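Local structure of 2-oxoglutarate-dependent dioxygenase DAO (Oryza sativa subsp. indica, 6KUN) at residues Arg157-Gln162 against Ala239-Ser244; Thr256-Gly261 against Tyr272-Tyr277; Ala6-Leu11 against Arg35-Gly40. The protein probably catalyses, as an iron- and 2-oxoglutarate-dependent dioxygenase, the irreversible oxidation of the plant hormone indole-3-acetic acid to inactive 2-oxoindole-3-acetic acid. All coordinates share one frame; numbering follows the deposited sequence.

Contact 1 (Arg157-Gln162 against Ala239-Ser244); sequences RYNYTQ and AVPRVS. With AKG (2-oxoglutaric acid), chain G.
Y158 and R242 form a hydrogen-bonded antiparallel pair where strand 151-158 of the jelly-roll fold ends and strand 242-249 begins: Y158 N meets R242 O at 3.0 Å, and R242 N donates to Y158 O in return. The pair illustrates how a strand ladder can deliver two pocket groups at once. Both side chains leave the same face, lie alongside each other and point the same way, with ring and guanidinium planes 59° apart; R242 NH1 comes within 3.2 Å of Y158 CE1. R242 reaches this far because CG stands anti to the backbone N (chi1 168°) and the chain stays extended to NE. Its NH1 and NH2 both point at O3 of 2-oxoglutarate, but O3 sits too near the guanidinium in the model for those lengths to be trusted. S244 OG lies close to the same carboxylate, and N156 ND2 is its hydrogen-bond partner outside the two segments. Farther from the ligand, Y160 CE2 rests 3.8 Å from R242 CB, while V240 O lies at the edge of the Y160 ring, 3.3 Å from CD2. On the reverse face R157 CG packs 3.9 Å from V243 CG2, and the arginine then bends toward E87, its salt-bridge partner. The tyrosine makes the closing link to the cosubstrate: Y158 OH gives a very short hydrogen bond, 2.5 Å, to O4 of the C5 carboxylate.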
loop_
_atom_site.group_PDB
_atom_site.type_symbol
_atom_site.label_atom_id
_atom_site.label_comp_id
_atom_site.label_asym_id
_atom_site.label_seq_id
_atom_site.Cartn_x
_atom_site.Cartn_y
_atom_site.Cartn_z
ATOM N N ARG B 157 -4.040 6.676 -15.147
ATOM C CA ARG B 157 -2.599 6.740 -14.931
ATOM C C ARG B 157 -2.059 8.048 -15.484
ATOM O O ARG B 157 -2.314 8.395 -16.641
ATOM C CB ARG B 157 -1.884 5.567 -15.590
ATOM C CG ARG B 157 -0.437 5.473 -15.252
ATOM C CD ARG B 157 0.143 4.154 -15.699
ATOM N NE ARG B 157 0.594 4.171 -17.077
ATOM C CZ ARG B 157 1.580 3.399 -17.547
ATOM N NH1 ARG B 157 2.203 2.566 -16.736
ATOM N NH2 ARG B 157 1.934 3.470 -18.817
ATOM N N TYR B 158 -1.328 8.775 -14.647
ATOM C CA TYR B 158 -0.622 9.999 -15.053
ATOM C C TYR B 158 0.860 9.654 -15.107
ATOM O O TYR B 158 1.455 9.265 -14.099
ATOM C CB TYR B 158 -0.916 11.170 -14.099
ATOM C CG TYR B 158 -2.409 11.435 -13.913
ATOM C CD1 TYR B 158 -3.182 10.603 -13.111
ATOM C CD2 TYR B 158 -3.044 12.494 -14.549
ATOM C CE1 TYR B 158 -4.534 10.813 -12.947
ATOM C CE2 TYR B 158 -4.399 12.713 -14.396
ATOM C CZ TYR B 158 -5.138 11.870 -13.587
ATOM O OH TYR B 158 -6.490 12.077 -13.414
ATOM N N ASN B 159 1.443 9.740 -16.292
ATOM C CA ASN B 159 2.814 9.282 -16.512
ATOM C C ASN B 159 3.798 10.409 -16.237
ATOM O O ASN B 159 4.361 11.037 -17.131
ATOM C CB ASN B 159 2.950 8.737 -17.923
ATOM C CG ASN B 159 2.176 7.466 -18.099
ATOM O OD1 ASN B 159 2.408 6.502 -17.370
ATOM N ND2 ASN B 159 1.223 7.469 -19.023
ATOM N N TYR B 160 4.012 10.635 -14.952
ATOM C CA TYR B 160 4.949 11.633 -14.486
ATOM C C TYR B 160 6.385 11.216 -14.753
ATOM O O TYR B 160 6.705 10.027 -14.842
ATOM C CB TYR B 160 4.762 11.849 -12.989
ATOM C CG TYR B 160 3.427 12.429 -12.575
ATOM C CD1 TYR B 160 2.692 13.237 -13.440
ATOM C CD2 TYR B 160 2.920 12.189 -11.304
ATOM C CE1 TYR B 160 1.504 13.786 -13.054
ATOM C CE2 TYR B 160 1.722 12.735 -10.902
ATOM C CZ TYR B 160 1.021 13.530 -11.783
ATOM O OH TYR B 160 -0.157 14.072 -11.380
ATOM N N THR B 161 7.252 12.222 -14.867
ATOM C CA THR B 161 8.683 12.046 -15.032
ATOM C C THR B 161 9.379 13.118 -14.206
ATOM O O THR B 161 8.734 13.970 -13.558
ATOM C CB THR B 161 9.071 12.179 -16.497
ATOM O OG1 THR B 161 8.942 13.564 -16.837
ATOM C CG2 THR B 161 8.148 11.320 -17.407
ATOM N N GLN B 162 10.711 13.109 -14.236
ATOM C CA GLN B 162 11.441 14.147 -13.501
ATOM C C GLN B 162 11.031 15.542 -13.974
ATOM O O GLN B 162 10.972 16.485 -13.174
ATOM C CB GLN B 162 12.952 13.945 -13.649
ATOM C CG GLN B 162 13.495 12.640 -13.043
ATOM C CD GLN B 162 13.668 12.687 -11.523
ATOM O OE1 GLN B 162 13.445 13.723 -10.882
ATOM N NE2 GLN B 162 14.067 11.557 -10.939
ATOM N N ALA B 239 8.207 12.119 -9.294
ATOM C CA ALA B 239 8.624 11.721 -10.631
ATOM C C ALA B 239 8.246 10.284 -10.967
ATOM O O ALA B 239 8.945 9.636 -11.752
ATOM C CB ALA B 239 10.142 11.912 -10.784
ATOM N N VAL B 240 7.181 9.760 -10.372
ATOM C CA VAL B 240 6.710 8.410 -10.688
ATOM C C VAL B 240 5.243 8.447 -11.109
ATOM O O VAL B 240 4.502 9.355 -10.712
ATOM C CB VAL B 240 6.911 7.467 -9.487
ATOM C CG1 VAL B 240 8.361 7.491 -9.050
ATOM C CG2 VAL B 240 6.025 7.900 -8.324
ATOM N N PRO B 241 4.788 7.511 -11.936
ATOM C CA PRO B 241 3.378 7.519 -12.354
ATOM C C PRO B 241 2.420 7.470 -11.168
ATOM O O PRO B 241 2.643 6.741 -10.198
ATOM C CB PRO B 241 3.250 6.255 -13.208
ATOM C CG PRO B 241 4.649 5.907 -13.615
ATOM C CD PRO B 241 5.562 6.416 -12.541
ATOM N N ARG B 242 1.327 8.220 -11.276
ATOM C CA ARG B 242 0.265 8.197 -10.277
ATOM C C ARG B 242 -0.961 7.460 -10.817
ATOM O O ARG B 242 -1.518 7.835 -11.848
ATOM C CB ARG B 242 -0.113 9.619 -9.863
ATOM C CG ARG B 242 -1.389 9.708 -9.039
ATOM C CD ARG B 242 -1.656 11.134 -8.588
ATOM N NE ARG B 242 -2.918 11.251 -7.863
ATOM C CZ ARG B 242 -4.116 11.231 -8.438
ATOM N NH1 ARG B 242 -4.219 11.099 -9.754
ATOM N NH2 ARG B 242 -5.211 11.343 -7.700
ATOM N N VAL B 243 -1.373 6.411 -10.112
ATOM C CA VAL B 243 -2.503 5.591 -10.525
ATOM C C VAL B 243 -3.664 5.810 -9.562
ATOM O O VAL B 243 -3.491 5.854 -8.327
ATOM C CB VAL B 243 -2.129 4.104 -10.623
ATOM C CG1 VAL B 243 -3.349 3.299 -10.874
ATOM C CG2 VAL B 243 -1.115 3.920 -11.755
ATOM N N SER B 244 -4.850 5.978 -10.134
ATOM C CA SER B 244 -6.020 6.210 -9.319
ATOM C C SER B 244 -7.208 5.496 -9.918
ATOM O O SER B 244 -7.202 5.102 -11.082
ATOM C CB SER B 244 -6.325 7.716 -9.161
ATOM O OG SER B 244 -6.739 8.313 -10.359
HETATM C C1 AKG G . -11.162 13.776 -10.574
HETATM O O1 AKG G . -11.323 12.952 -9.648
HETATM O O2 AKG G . -12.105 14.133 -11.313
HETATM C C2 AKG G . -9.834 14.338 -10.800
HETATM O O5 AKG G . -9.658 15.543 -10.733
HETATM C C3 AKG G . -8.678 13.418 -11.117
HETATM C C4 AKG G . -8.757 12.181 -10.232
HETATM C C5 AKG G . -7.587 11.273 -10.531
HETATM O O3 AKG G . -6.722 11.105 -9.645
HETATM O O4 AKG G . -7.529 10.725 -11.653
#

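Contact 2 (Thr256-Gly261 against Tyr272-Tyr277); sequences TVSAPG and YREFKY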
loop_
_atom_site.group_PDB
_atom_site.type_symbol
_atom_site.label_atom_id
_atom_site.label_comp_id
_atom_site.label_asym_id
_atom_site.label_seq_id
_atom_site.Cartn_x
_atom_site.Cartn_y
_atom_site.Cartn_z
ATOM N N THR B 256 -32.977 13.729 -15.295
ATOM C CA THR B 256 -33.421 15.043 -14.855
ATOM C C THR B 256 -32.846 15.420 -13.495
ATOM O O THR B 256 -32.994 14.672 -12.532
ATOM C CB THR B 256 -34.954 15.112 -14.767
ATOM O OG1 THR B 256 -35.492 15.059 -16.075
ATOM C CG2 THR B 256 -35.404 16.394 -14.095
ATOM N N VAL B 257 -32.282 16.628 -13.418
ATOM C CA VAL B 257 -31.743 17.170 -12.176
ATOM C C VAL B 257 -32.754 18.154 -11.610
ATOM O O VAL B 257 -32.951 19.249 -12.160
ATOM C CB VAL B 257 -30.379 17.836 -12.404
ATOM C CG1 VAL B 257 -29.834 18.346 -11.077
ATOM C CG2 VAL B 257 -29.405 16.862 -13.071
ATOM N N SER B 258 -33.381 17.792 -10.481
ATOM C CA SER B 258 -34.304 18.692 -9.802
ATOM C C SER B 258 -34.272 18.468 -8.297
ATOM O O SER B 258 -34.434 17.347 -7.823
ATOM C CB SER B 258 -35.744 18.488 -10.312
ATOM O OG SER B 258 -36.592 19.466 -9.710
ATOM N N ALA B 259 -34.035 19.537 -7.554
ATOM C CA ALA B 259 -33.944 19.434 -6.116
ATOM C C ALA B 259 -35.239 18.879 -5.541
ATOM O O ALA B 259 -36.318 19.153 -6.080
ATOM C CB ALA B 259 -33.637 20.799 -5.501
ATOM N N PRO B 260 -35.173 18.066 -4.494
ATOM C CA PRO B 260 -36.403 17.655 -3.797
ATOM C C PRO B 260 -37.055 18.812 -3.047
ATOM O O PRO B 260 -36.385 19.715 -2.537
ATOM C CB PRO B 260 -35.905 16.562 -2.836
ATOM C CG PRO B 260 -34.545 16.098 -3.430
ATOM C CD PRO B 260 -33.970 17.314 -4.053
ATOM N N GLY B 261 -38.379 18.757 -2.947
ATOM C CA GLY B 261 -39.123 19.754 -2.188
ATOM C C GLY B 261 -38.566 20.170 -0.832
ATOM O O GLY B 261 -38.537 21.371 -0.517
ATOM N N TYR B 272 -32.089 26.572 -8.730
ATOM C CA TYR B 272 -31.800 26.227 -10.108
ATOM C C TYR B 272 -33.055 25.719 -10.775
ATOM O O TYR B 272 -33.873 25.039 -10.139
ATOM C CB TYR B 272 -30.699 25.175 -10.185
ATOM C CG TYR B 272 -29.409 25.578 -9.493
ATOM C CD1 TYR B 272 -28.505 26.422 -10.108
ATOM C CD2 TYR B 272 -29.094 25.094 -8.245
ATOM C CE1 TYR B 272 -27.317 26.765 -9.494
ATOM C CE2 TYR B 272 -27.929 25.452 -7.603
ATOM C CZ TYR B 272 -27.035 26.273 -8.258
ATOM O OH TYR B 272 -25.857 26.643 -7.626
ATOM N N ARG B 273 -33.205 26.059 -12.053
ATOM C CA ARG B 273 -34.268 25.429 -12.827
ATOM C C ARG B 273 -33.937 23.951 -12.999
ATOM O O ARG B 273 -32.767 23.542 -12.924
ATOM C CB ARG B 273 -34.432 26.121 -14.190
ATOM C CG ARG B 273 -33.495 25.665 -15.263
ATOM C CD ARG B 273 -33.477 26.651 -16.441
ATOM N NE ARG B 273 -32.997 27.969 -16.037
ATOM C CZ ARG B 273 -32.315 28.798 -16.821
ATOM N NH1 ARG B 273 -32.016 28.448 -18.063
ATOM N NH2 ARG B 273 -31.917 29.967 -16.353
ATOM N N GLU B 274 -34.977 23.151 -13.234
ATOM C CA GLU B 274 -34.775 21.754 -13.608
ATOM C C GLU B 274 -34.018 21.699 -14.936
ATOM O O GLU B 274 -34.230 22.546 -15.815
ATOM C CB GLU B 274 -36.103 21.012 -13.735
ATOM C CG GLU B 274 -36.917 20.953 -12.448
ATOM C CD GLU B 274 -38.192 20.138 -12.586
ATOM O OE1 GLU B 274 -38.538 19.722 -13.712
ATOM O OE2 GLU B 274 -38.860 19.929 -11.559
ATOM N N PHE B 275 -33.107 20.720 -15.060
ATOM C CA PHE B 275 -32.339 20.539 -16.272
ATOM C C PHE B 275 -31.991 19.068 -16.466
ATOM O O PHE B 275 -32.002 18.250 -15.529
ATOM C CB PHE B 275 -31.094 21.446 -16.304
ATOM C CG PHE B 275 -30.084 21.172 -15.199
ATOM C CD1 PHE B 275 -30.200 21.806 -13.964
ATOM C CD2 PHE B 275 -29.025 20.323 -15.413
ATOM C CE1 PHE B 275 -29.279 21.556 -12.964
ATOM C CE2 PHE B 275 -28.091 20.072 -14.433
ATOM C CZ PHE B 275 -28.229 20.678 -13.211
ATOM N N LYS B 276 -31.691 18.737 -17.737
ATOM C CA LYS B 276 -31.188 17.425 -18.101
ATOM C C LYS B 276 -29.672 17.407 -17.940
ATOM O O LYS B 276 -28.967 18.275 -18.479
ATOM C CB LYS B 276 -31.543 17.104 -19.559
ATOM C CG LYS B 276 -33.054 16.956 -19.811
ATOM C CD LYS B 276 -33.630 15.699 -19.143
ATOM C CE LYS B 276 -34.965 15.288 -19.768
ATOM N NZ LYS B 276 -34.903 15.201 -21.267
ATOM N N TYR B 277 -29.173 16.384 -17.242
ATOM C CA TYR B 277 -27.743 16.278 -16.992
ATOM C C TYR B 277 -26.935 16.304 -18.288
ATOM O O TYR B 277 -25.928 17.031 -18.403
ATOM C CB TYR B 277 -27.470 14.994 -16.215
ATOM C CG TYR B 277 -26.003 14.734 -16.037
ATOM C CD1 TYR B 277 -25.224 15.634 -15.334
ATOM C CD2 TYR B 277 -25.391 13.590 -16.558
ATOM C CE1 TYR B 277 -23.882 15.424 -15.166
ATOM C CE2 TYR B 277 -24.056 13.366 -16.372
ATOM C CZ TYR B 277 -23.291 14.281 -15.685
ATOM O OH TYR B 277 -21.936 14.071 -15.494
HETATM O O HOH W 1 -32.058 21.696 -11.048
#
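V257 lies across from F275 in a small two-stranded antiparallel sheet, formed by strands 256-257 and 275-276, the second leading straight into helix 277-287. It is a compact case of an aliphatic side chain seated on the ring of its own ladder partner. The backbone grip is uneven: V257 N to F275 O is short and nearly straight at 2.7 Å, whereas F275 N to V257 O stretches to 3.3 Å. Followed outward, the valine begins with CB, which stands over one face of the F275 ring, 3.8 Å from its centroid and 16° off the normal, a CH-pi contact. Its branches then part across the rim. CG1, anti to the backbone N (chi1 -178°), drops to 3.5 Å from F275 CZ; CG2 turns to CE2 of the same ring and also touches Y277 CB at 4.1 Å. The phenylalanine can lie under the valine because its CG is placed between the backbone N and the carbonyl carbon (chi1 63°), which brings the ring over toward V257. The Y280 ring also meets this one, and A221 of helix 217-222 touches the F275 side chain, so the valine is part of a wider apolar cluster. At the loop end, S258 OG donates to E274 OE2 at 3.0 Å, arriving from above the carboxylate plane. Y277, the first residue of the helix, directs its OH to S176 of the indole-3-acetic acid pocket; the nearest atoms of its side chain and the bound auxin are about 4 Å apart, which places the little sheet at the base of a helix bordering that pocket. V257 O has a further donor besides F275 N: a water gives it a 2.8 Å hydrogen bond and gives another to R273 O.

Contact 3 (Ala6-Leu11 against Arg35-Gly40); sequences AIDLRL and RVSGHG
I7 and V36 pair in parallel where strands 6-8 and 33-37 of a beta-alpha-beta unit run together at one edge of the large mixed sheet, with 6-8 as the outermost strand; the directions of 6-8 and 35-37 differ by 30°. The ladder is an example of how parallel strands satisfy one residue from both neighbours of its partner: I7 N donates to R35 O at 2.8 Å, and I7 O accepts from S37 N at 3.0 Å. One step on, L9 N reaches S37 O at 3.1 Å as the chain bends away from the strand with helix-like backbone angles. The polar groups facing away from V36 are met by the crossover helix 18-30, where E20 accepts from D8 N and R23 donates to A6 O. On its inner side strand 33-37 continues the sheet through backbone bonds between V36 and F211. On the reverse face from D8 and S37, L9 CG packs 4.0 Å from V36 CG1, and L9 also touches L127 and V131 of helix 111-138. The longer polar side chains find partners farther off: R35 NH2 donates to D205 O, H39 NE2 to G209 O, and H39 ND1 is hydrogen-bonded to the backbone N of V41. Where segment 35-40 turns at G38, the R10 guanidinium lays one face over G38 CA, though a too-close approach of R10 CG to G38 O leaves its placement approximate. D8 splits its carboxylate between two tasks. With CG anti to the backbone N (chi1 -178°), OD1 takes the L11 N-H at 2.9 Å, an Asx motif that ties down the turn after the strand, while OD2 receives a water at 2.7 Å. That water also hydrogen-bonds S37 OG at 3.1 Å, so the two side chains on this face are joined by solvent.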
loop_
_atom_site.group_PDB
_atom_site.type_symbol
_atom_site.label_atom_id
_atom_site.label_comp_id
_atom_site.label_asym_id
_atom_site.label_seq_id
_atom_site.Cartn_x
_atom_site.Cartn_y
_atom_site.Cartn_z
ATOM N N ALA B 6 -12.910 13.076 8.180
ATOM C CA ALA B 6 -13.026 11.634 7.960
ATOM C C ALA B 6 -14.340 11.159 8.570
ATOM O O ALA B 6 -14.641 11.480 9.721
ATOM C CB ALA B 6 -11.837 10.883 8.576
ATOM N N ILE B 7 -15.117 10.417 7.788
ATOM C CA ILE B 7 -16.445 9.953 8.162
ATOM C C ILE B 7 -16.429 8.438 8.195
ATOM O O ILE B 7 -16.029 7.798 7.217
ATOM C CB ILE B 7 -17.522 10.453 7.163
ATOM C CG1 ILE B 7 -17.560 11.986 7.117
ATOM C CG2 ILE B 7 -18.910 9.888 7.516
ATOM C CD1 ILE B 7 -17.875 12.634 8.457
ATOM N N ASP B 8 -16.888 7.865 9.291
ATOM C CA ASP B 8 -16.994 6.408 9.389
ATOM C C ASP B 8 -18.413 5.987 9.017
ATOM O O ASP B 8 -19.375 6.329 9.720
ATOM C CB ASP B 8 -16.621 5.912 10.790
ATOM C CG ASP B 8 -16.668 4.404 10.897
ATOM O OD1 ASP B 8 -17.711 3.812 10.571
ATOM O OD2 ASP B 8 -15.652 3.802 11.291
ATOM N N LEU B 9 -18.537 5.249 7.912
ATOM C CA LEU B 9 -19.832 4.979 7.311
ATOM C C LEU B 9 -20.615 3.959 8.117
ATOM O O LEU B 9 -21.852 3.973 8.097
ATOM C CB LEU B 9 -19.672 4.427 5.892
ATOM C CG LEU B 9 -19.220 5.362 4.782
ATOM C CD1 LEU B 9 -19.135 4.622 3.425
ATOM C CD2 LEU B 9 -20.187 6.497 4.698
ATOM N N ARG B 10 -19.924 3.026 8.791
ATOM C CA ARG B 10 -20.640 2.097 9.660
ATOM C C ARG B 10 -21.258 2.870 10.824
ATOM O O ARG B 10 -22.386 2.603 11.244
ATOM C CB ARG B 10 -19.700 0.995 10.145
ATOM C CG ARG B 10 -18.683 0.537 9.093
ATOM C CD ARG B 10 -17.698 -0.556 9.569
ATOM N NE ARG B 10 -16.478 -0.003 10.167
ATOM C CZ ARG B 10 -15.238 -0.446 9.932
ATOM N NH1 ARG B 10 -15.016 -1.450 9.075
ATOM N NH2 ARG B 10 -14.212 0.144 10.526
ATOM N N LEU B 11 -20.532 3.859 11.343
ATOM C CA LEU B 11 -21.022 4.656 12.468
ATOM C C LEU B 11 -22.223 5.515 12.056
ATOM O O LEU B 11 -23.318 5.383 12.632
ATOM C CB LEU B 11 -19.854 5.494 13.005
ATOM C CG LEU B 11 -20.142 6.523 14.100
ATOM C CD1 LEU B 11 -20.651 5.799 15.330
ATOM C CD2 LEU B 11 -18.918 7.358 14.425
ATOM N N ARG B 35 -13.216 12.169 3.596
ATOM C CA ARG B 35 -12.716 10.793 3.533
ATOM C C ARG B 35 -13.753 9.834 4.109
ATOM O O ARG B 35 -14.499 10.195 5.017
ATOM C CB ARG B 35 -11.412 10.640 4.305
ATOM C CG ARG B 35 -10.318 11.603 3.936
ATOM C CD ARG B 35 -8.946 11.089 4.403
ATOM N NE ARG B 35 -8.113 10.669 3.267
ATOM C CZ ARG B 35 -7.088 11.367 2.776
ATOM N NH1 ARG B 35 -6.724 12.529 3.317
ATOM N NH2 ARG B 35 -6.408 10.893 1.740
ATOM N N VAL B 36 -13.802 8.595 3.579
ATOM C CA VAL B 36 -14.665 7.560 4.164
ATOM C C VAL B 36 -13.826 6.382 4.627
ATOM O O VAL B 36 -13.025 5.830 3.852
ATOM C CB VAL B 36 -15.780 7.049 3.233
ATOM C CG1 VAL B 36 -16.864 8.086 3.076
ATOM C CG2 VAL B 36 -15.243 6.616 1.902
ATOM N N SER B 37 -14.020 6.003 5.892
ATOM C CA SER B 37 -13.597 4.712 6.420
ATOM C C SER B 37 -14.853 3.898 6.664
ATOM O O SER B 37 -15.984 4.365 6.453
ATOM C CB SER B 37 -12.838 4.893 7.724
ATOM O OG SER B 37 -13.731 5.495 8.667
ATOM N N GLY B 38 -14.651 2.676 7.167
ATOM C CA GLY B 38 -15.776 1.817 7.496
ATOM C C GLY B 38 -16.607 1.450 6.302
ATOM O O GLY B 38 -17.809 1.184 6.438
ATOM N N HIS B 39 -15.990 1.428 5.122
ATOM C CA HIS B 39 -16.679 1.253 3.859
ATOM C C HIS B 39 -16.839 -0.208 3.466
ATOM O O HIS B 39 -17.559 -0.504 2.498
ATOM C CB HIS B 39 -15.880 1.993 2.782
ATOM C CG HIS B 39 -14.421 1.694 2.840
ATOM N ND1 HIS B 39 -13.920 0.429 2.603
ATOM C CD2 HIS B 39 -13.366 2.457 3.211
ATOM C CE1 HIS B 39 -12.606 0.446 2.763
ATOM N NE2 HIS B 39 -12.248 1.663 3.136
ATOM N N GLY B 40 -16.152 -1.112 4.147
ATOM C CA GLY B 40 -16.352 -2.523 3.951
ATOM C C GLY B 40 -15.697 -3.136 2.733
ATOM O O GLY B 40 -15.918 -4.332 2.487
HETATM O O HOH W 2 -13.069 4.396 11.487
#

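How the contacts relate
Read from the N terminus, the three contacts follow one another in series, none crossing or enclosing another. Contact 3 closes first, around the crossover helix 18-30, and sets the edge strand 6-8 on the large mixed sheet. Contact 1 reaches the same sheet much later in sequence, its 76-residue loop containing H173, D175 and H232, the predicted iron ligands; the centres of these two contacts lie 28 Å apart. From strand 242-249 the chain passes directly to strand 256-257, opening contact 2, whose ten-residue loop contains neither helix nor strand. Contacts 1 and 2 lie on opposite sides of the chain's centre, one at the 2-oxoglutarate pocket, the other reaching the auxin site through Y277.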